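PDB 3ZMR: cellulase (glycosyl hydrolase family 5) from Bacteroides ovatus, which hydrolyses internal beta-1,4-glucosidic linkages in the xyloglucan backbone with retention of configuration, releasing xyloglucan oligosaccharides. Local coordinates for residues His179-Glu182 against Lys188-Ser191. Sequence-based numbering, arbitrary orientation.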
ATOM      1  N   HIS A 179      -7.365 -11.114  16.274  1.00 11.03           N
ATOM      2  CA  HIS A 179      -7.658 -12.362  16.978  1.00 11.17           C
ATOM      3  C   HIS A 179      -6.925 -12.464  18.311  1.00 11.12           C
ATOM      4  O   HIS A 179      -7.033 -13.468  19.028  1.00 13.00           O
ATOM      5  CB  HIS A 179      -7.317 -13.566  16.106  1.00 12.12           C
ATOM      6  CG  HIS A 179      -5.876 -13.675  15.733  1.00 11.36           C
ATOM      7  ND1 HIS A 179      -5.073 -12.570  15.528  1.00 10.56           N
ATOM      8  CD2 HIS A 179      -5.115 -14.759  15.437  1.00 11.79           C
ATOM      9  CE1 HIS A 179      -3.867 -12.979  15.179  1.00 10.96           C
ATOM     10  NE2 HIS A 179      -3.866 -14.301  15.104  1.00 11.20           N
ATOM     11  N   GLN A 180      -6.190 -11.408  18.657  1.00 11.40           N
ATOM     12  CA  GLN A 180      -5.288 -11.398  19.825  1.00 12.26           C
ATOM     13  C   GLN A 180      -5.477 -10.132  20.675  1.00 12.00           C
ATOM     14  O   GLN A 180      -4.510  -9.632  21.287  1.00 16.42           O
ATOM     15  CB  GLN A 180      -3.824 -11.569  19.403  1.00 14.44           C
ATOM     16  CG  GLN A 180      -3.555 -12.887  18.707  1.00 14.99           C
ATOM     17  CD  GLN A 180      -3.480 -14.062  19.668  1.00 15.35           C
ATOM     18  OE1 GLN A 180      -3.181 -13.911  20.853  1.00 20.20           O
ATOM     19  NE2 GLN A 180      -3.745 -15.253  19.158  1.00 18.21           N
ATOM     20  N   PHE A 181      -6.698  -9.595  20.683  1.00 11.99           N
ATOM     21  CA  PHE A 181      -7.000  -8.453  21.540  1.00 12.87           C
ATOM     22  C   PHE A 181      -7.144  -8.900  23.004  1.00 20.93           C
ATOM     23  O   PHE A 181      -7.763  -9.907  23.317  1.00 19.52           O
ATOM     24  CB  PHE A 181      -8.278  -7.741  21.098  1.00 14.13           C
ATOM     25  CG  PHE A 181      -8.184  -7.001  19.794  1.00 12.64           C
ATOM     26  CD1 PHE A 181      -7.069  -6.250  19.444  1.00 13.36           C
ATOM     27  CD2 PHE A 181      -9.273  -6.981  18.945  1.00 15.28           C
ATOM     28  CE1 PHE A 181      -7.051  -5.573  18.231  1.00 13.40           C
ATOM     29  CE2 PHE A 181      -9.283  -6.271  17.753  1.00 14.84           C
ATOM     30  CZ  PHE A 181      -8.154  -5.547  17.400  1.00 14.54           C
ATOM     31  N   GLU A 182      -6.524  -8.135  23.885  1.00 18.35           N
ATOM     32  CA  GLU A 182      -6.757  -8.201  25.342  1.00 19.65           C
ATOM     33  C   GLU A 182      -8.065  -7.479  25.709  1.00 19.88           C
ATOM     34  O   GLU A 182      -8.803  -7.908  26.620  1.00 26.52           O
ATOM     35  CB  GLU A 182      -5.570  -7.530  26.045  1.00 29.67           C
ATOM     36  CG  GLU A 182      -5.736  -7.243  27.528  1.00 31.93           C
ATOM     37  CD  GLU A 182      -4.575  -6.449  28.072  1.00 67.04           C
ATOM     38  OE1 GLU A 182      -3.466  -6.558  27.501  1.00 51.03           O
ATOM     39  OE2 GLU A 182      -4.768  -5.715  29.063  1.00201.05           O
ATOM     40  N   LYS A 188      -6.966  -3.160  22.084  1.00 13.15           N
ATOM     41  CA  LYS A 188      -5.714  -3.389  22.771  1.00 12.65           C
ATOM     42  C   LYS A 188      -5.204  -4.786  22.506  1.00 13.96           C
ATOM     43  O   LYS A 188      -5.860  -5.765  22.815  1.00 14.04           O
ATOM     44  CB  LYS A 188      -5.837  -3.137  24.281  1.00 15.95           C
ATOM     45  CG  LYS A 188      -4.542  -3.383  25.055  1.00 19.73           C
ATOM     46  CD  LYS A 188      -3.481  -2.327  24.827  1.00 28.15           C
ATOM     47  CE  LYS A 188      -2.286  -2.539  25.753  1.00 71.65           C
ATOM     48  NZ  LYS A 188      -1.310  -1.418  25.658  1.00143.13           N
ATOM     49  N   ILE A 189      -4.005  -4.847  21.940  1.00 12.02           N
ATOM     50  CA  ILE A 189      -3.368  -6.106  21.533  1.00 10.86           C
ATOM     51  C   ILE A 189      -2.588  -6.723  22.686  1.00 11.67           C
ATOM     52  O   ILE A 189      -1.832  -6.016  23.373  1.00 13.89           O
ATOM     53  CB  ILE A 189      -2.431  -5.874  20.317  1.00 12.45           C
ATOM     54  CG1 ILE A 189      -3.237  -5.321  19.141  1.00 12.43           C
ATOM     55  CG2 ILE A 189      -1.757  -7.176  19.892  1.00 14.48           C
ATOM     56  CD1 ILE A 189      -2.389  -4.652  18.089  1.00 12.27           C
ATOM     57  N   LYS A 190      -2.782  -8.027  22.899  1.00 11.34           N
ATOM     58  CA  LYS A 190      -2.014  -8.764  23.892  1.00 12.00           C
ATOM     59  C   LYS A 190      -0.504  -8.604  23.712  1.00 12.88           C
ATOM     60  O   LYS A 190       0.030  -8.831  22.610  1.00 12.27           O
ATOM     61  CB  LYS A 190      -2.328 -10.265  23.841  1.00 19.03           C
ATOM     62  CG  LYS A 190      -3.730 -10.603  24.332  1.00 15.57           C
ATOM     63  CD  LYS A 190      -4.118 -12.091  24.179  1.00 21.86           C
ATOM     64  CE  LYS A 190      -5.524 -12.325  24.715  1.00 29.11           C
ATOM     65  NZ  LYS A 190      -5.987 -13.740  24.601  1.00 44.46           N
ATOM     66  N   SER A 191       0.199  -8.268  24.787  1.00 16.90           N
ATOM     67  CA  SER A 191       1.652  -8.092  24.719  0.50 24.39           C
ATOM     68  C   SER A 191       2.334  -9.392  24.299  1.00 12.08           C
ATOM     69  O   SER A 191       3.350  -9.374  23.575  1.00 13.24           O
ATOM     70  CB  SER A 191       2.230  -7.598  26.054  0.50 13.61           C
ATOM     71  OG  SER A 191       2.002  -8.530  27.093  0.50 30.46           O
TER
HETATM   72  O   HOH W   1      -6.648 -14.441  21.976  1.00 36.48           O
HETATM   73  O   HOH W   2      -8.052 -12.485  22.132  1.00 38.49           O
HETATM   74  O   HOH W   3      -1.007  -7.457  27.294  1.00 29.24           O
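Phe181 and Ile189 lie across from each other as a non-hydrogen-bonded antiparallel pair, a lone beta bridge whose side chains diverge, in the loop that leads from strand 170-173 of the TIM barrel to helix 191-206. Two backbone bonds flank the pair: Lys190 N donates to Gln180 O at 2.9 Å, nearly straight at 169°, while Glu182 N reaches Lys188 O through a more bent hydrogen bond (138° at the hydrogen). The same Lys188 O also receives a CA-H...O contact from Phe181, 3.2 Å from its CA.

Lys190, the N-cap residue of helix 191-206, spreads its long aliphatic chain over the opposing backbone. With CG anti to its own carbonyl carbon (chi1 -70°) and the chain extended beyond, CB and CG pass beside Gln180 O, CG at 3.3 Å, and CG also nears the CB of Glu182. CD then meets the side-chain OE1 of Gln180, the two side chains crossing at about a right angle, and CE packs by Phe181 O. The ammonium at its tip ends among water, which suits a lysine at the surface: one water joins NZ to His179 O.

The CB of Phe181 points away from the strand overall, though it still touches Lys188 O, and the ring edge meets Ile189 through CE1, 3.9 Å from CG1 of Ile189. The Phe181 side chain also touches Arg236 of helix 227-248, while branched, apolar Ile189 suits its buried spot against Met194 of helix 191-206. Replacing Phe181 with an alanine would probably leave CG1 of Ile189 without its aromatic neighbour and weaken the packing against Arg236.

The carboxylate of Glu182 suits the exposed edge: a water accepts from Ser191 N and donates to Glu182 OE1 at 2.6 Å.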